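Local coordinates for protein mini spindles (Drosophila melanogaster, PDB 5VJC), which probably binds tubulin through TOG domains such as this HEAT-repeat array, promoting microtubule dynamics and mitotic spindle formation, at residues 112-115 with 116-120. Sequence-based numbering, arbitrary orientation.
Sequences LEYL and VQVFQ
About two and a half turns in the middle of helix 105-124, part of the all-helical HEAT-repeat array of this TOG domain, bring Tyr114 against Val118 and Leu115 against Phe119, each pair four residues apart. Regular i to i+4 backbone bonds run beneath both pairs: Val118 N donates to Tyr114 O at 2.9 Å, and Phe119 N reaches Leu115 O at the same length, while the longest of the set joins Gln117 N to Glu113 O at 3.3 Å. CG of Tyr114 stands opposite the backbone N (chi1 171°) and beside the carbonyl carbon, which carries the ring across to CG2 of Val118. This methyl sits over one face of the phenol ring, 3.6 Å from the Tyr114 ring centroid, in a CH-pi contact displaced toward the hydroxyl end, where it comes within 3.4 Å of Tyr114 CZ. At the rim of the same ring, Gln117 OE1 lies near the ring plane, 4.1 Å from Tyr114 CD1, and the amide stands almost upright to the ring, the planes 84° apart; that oxygen is hydrogen-bonded to Ser75 of helix 64-77. Leu115 and Phe119 run side by side, CD2 of Leu115 being 3.9 Å from Phe119 CE2, and Leu115 O lies in the plane of the phenyl ring at its edge, 3.2 Å from Phe119 CD2. Leu115 also packs on helices 89-99 and 150-166, whereas Tyr114 reaches helices 64-77, 82-87 and 89-99. With an alanine in place of Tyr114, the Val118 methyl would probably lose its aromatic face and a gap would open toward Ile71 and Leu74. Here the helix meets its neighbours largely through apolar and aromatic side chains, while Gln117 OE1 to Ser75 and Val116 O to Gln162 add directional polar links to helices 64-77 and 150-166.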
ATOM      1  N   LEU A 112       2.217   2.456 -11.073  1.00 23.77           N
ATOM      2  CA  LEU A 112       2.707   3.234  -9.932  1.00 26.35           C
ATOM      3  C   LEU A 112       2.947   4.700 -10.299  1.00 22.34           C
ATOM      4  O   LEU A 112       2.604   5.561  -9.531  1.00 22.67           O
ATOM      5  CB  LEU A 112       3.976   2.598  -9.350  1.00 25.36           C
ATOM      6  CG  LEU A 112       3.661   1.298  -8.600  1.00 26.86           C
ATOM      7  CD1 LEU A 112       4.915   0.430  -8.395  1.00 24.23           C
ATOM      8  CD2 LEU A 112       2.974   1.601  -7.272  1.00 25.21           C
ATOM      9  N   GLU A 113       3.521   4.982 -11.467  1.00 26.60           N
ATOM     10  CA  GLU A 113       3.665   6.374 -11.920  1.00 29.58           C
ATOM     11  C   GLU A 113       2.327   7.100 -12.000  1.00 28.31           C
ATOM     12  O   GLU A 113       2.216   8.244 -11.601  1.00 27.69           O
ATOM     13  CB  GLU A 113       4.292   6.461 -13.311  1.00 35.42           C
ATOM     14  CG  GLU A 113       5.788   6.533 -13.391  1.00 46.87           C
ATOM     15  CD  GLU A 113       6.247   6.670 -14.843  1.00 50.63           C
ATOM     16  OE1 GLU A 113       5.475   7.233 -15.660  1.00 51.39           O
ATOM     17  OE2 GLU A 113       7.362   6.206 -15.165  1.00 54.67           O
ATOM     18  N   TYR A 114       1.337   6.442 -12.596  1.00 25.41           N
ATOM     19  CA  TYR A 114      -0.024   6.987 -12.657  1.00 25.08           C
ATOM     20  C   TYR A 114      -0.540   7.298 -11.268  1.00 20.50           C
ATOM     21  O   TYR A 114      -1.044   8.386 -10.998  1.00 23.79           O
ATOM     22  CB  TYR A 114      -0.964   6.004 -13.362  1.00 24.99           C
ATOM     23  CG  TYR A 114      -2.449   6.385 -13.291  1.00 27.98           C
ATOM     24  CD1 TYR A 114      -2.900   7.613 -13.767  1.00 27.68           C
ATOM     25  CD2 TYR A 114      -3.388   5.505 -12.759  1.00 25.73           C
ATOM     26  CE1 TYR A 114      -4.249   7.953 -13.713  1.00 24.43           C
ATOM     27  CE2 TYR A 114      -4.742   5.840 -12.709  1.00 23.11           C
ATOM     28  CZ  TYR A 114      -5.163   7.058 -13.184  1.00 25.86           C
ATOM     29  OH  TYR A 114      -6.511   7.385 -13.110  1.00 26.13           O
ATOM     30  N   LEU A 115      -0.391   6.337 -10.370  1.00 23.30           N
ATOM     31  CA  LEU A 115      -0.849   6.507  -8.993  1.00 22.44           C
ATOM     32  C   LEU A 115      -0.237   7.723  -8.316  1.00 27.25           C
ATOM     33  O   LEU A 115      -0.909   8.391  -7.524  1.00 25.17           O
ATOM     34  CB  LEU A 115      -0.536   5.250  -8.173  1.00 21.99           C
ATOM     35  CG  LEU A 115      -1.566   4.144  -8.383  1.00 23.18           C
ATOM     36  CD1 LEU A 115      -0.986   2.829  -7.920  1.00 20.97           C
ATOM     37  CD2 LEU A 115      -2.860   4.477  -7.609  1.00 18.85           C
ATOM     38  N   VAL A 116       1.042   7.989  -8.606  1.00 26.32           N
ATOM     39  CA  VAL A 116       1.673   9.193  -8.092  1.00 28.02           C
ATOM     40  C   VAL A 116       0.923  10.423  -8.599  1.00 27.43           C
ATOM     41  O   VAL A 116       0.668  11.328  -7.816  1.00 29.02           O
ATOM     42  CB  VAL A 116       3.175   9.273  -8.467  1.00 32.65           C
ATOM     43  CG1 VAL A 116       3.756  10.640  -8.109  1.00 30.03           C
ATOM     44  CG2 VAL A 116       3.945   8.172  -7.744  1.00 28.70           C
ATOM     45  N   GLN A 117       0.564  10.458  -9.887  1.00 28.23           N
ATOM     46  CA  GLN A 117      -0.205  11.596 -10.435  1.00 33.91           C
ATOM     47  C   GLN A 117      -1.585  11.696  -9.766  1.00 29.77           C
ATOM     48  O   GLN A 117      -2.065  12.788  -9.451  1.00 31.38           O
ATOM     49  CB  GLN A 117      -0.412  11.486 -11.953  1.00 31.16           C
ATOM     50  CG  GLN A 117       0.793  11.210 -12.864  1.00 34.40           C
ATOM     51  CD  GLN A 117       0.311  10.836 -14.272  1.00 45.46           C
ATOM     52  OE1 GLN A 117       0.523   9.708 -14.756  1.00 44.42           O
ATOM     53  NE2 GLN A 117      -0.398  11.773 -14.919  1.00 50.47           N
ATOM     54  N   VAL A 118      -2.222  10.549  -9.561  1.00 24.18           N
ATOM     55  CA  VAL A 118      -3.528  10.505  -8.891  1.00 22.38           C
ATOM     56  C   VAL A 118      -3.472  11.057  -7.472  1.00 27.00           C
ATOM     57  O   VAL A 118      -4.286  11.899  -7.098  1.00 23.12           O
ATOM     58  CB  VAL A 118      -4.081   9.067  -8.833  1.00 22.12           C
ATOM     59  CG1 VAL A 118      -5.262   8.967  -7.857  1.00 20.84           C
ATOM     60  CG2 VAL A 118      -4.500   8.608 -10.226  1.00 21.79           C
ATOM     61  N   PHE A 119      -2.514  10.589  -6.672  1.00 24.61           N
ATOM     62  CA  PHE A 119      -2.506  11.006  -5.273  1.00 24.29           C
ATOM     63  C   PHE A 119      -2.089  12.463  -5.119  1.00 24.17           C
ATOM     64  O   PHE A 119      -2.559  13.133  -4.203  1.00 24.92           O
ATOM     65  CB  PHE A 119      -1.638  10.059  -4.429  1.00 21.08           C
ATOM     66  CG  PHE A 119      -2.399   8.849  -3.990  1.00 23.90           C
ATOM     67  CD1 PHE A 119      -3.109   8.857  -2.803  1.00 24.02           C
ATOM     68  CD2 PHE A 119      -2.496   7.743  -4.819  1.00 24.52           C
ATOM     69  CE1 PHE A 119      -3.875   7.767  -2.418  1.00 20.89           C
ATOM     70  CE2 PHE A 119      -3.256   6.633  -4.440  1.00 24.98           C
ATOM     71  CZ  PHE A 119      -3.946   6.650  -3.239  1.00 21.72           C
ATOM     72  N   GLN A 120      -1.278  12.969  -6.049  1.00 29.40           N
ATOM     73  CA  GLN A 120      -1.015  14.406  -6.103  1.00 29.00           C
ATOM     74  C   GLN A 120      -2.306  15.214  -6.315  1.00 28.61           C
ATOM     75  O   GLN A 120      -2.538  16.222  -5.633  1.00 31.42           O
ATOM     76  CB  GLN A 120      -0.008  14.753  -7.203  1.00 29.44           C
ATOM     77  CG  GLN A 120       0.513  16.191  -7.041  1.00 34.72           C
ATOM     78  CD  GLN A 120       1.065  16.434  -5.636  1.00 36.94           C
ATOM     79  OE1 GLN A 120       1.975  15.728  -5.188  1.00 37.93           O
ATOM     80  NE2 GLN A 120       0.505  17.418  -4.927  1.00 34.44           N
TER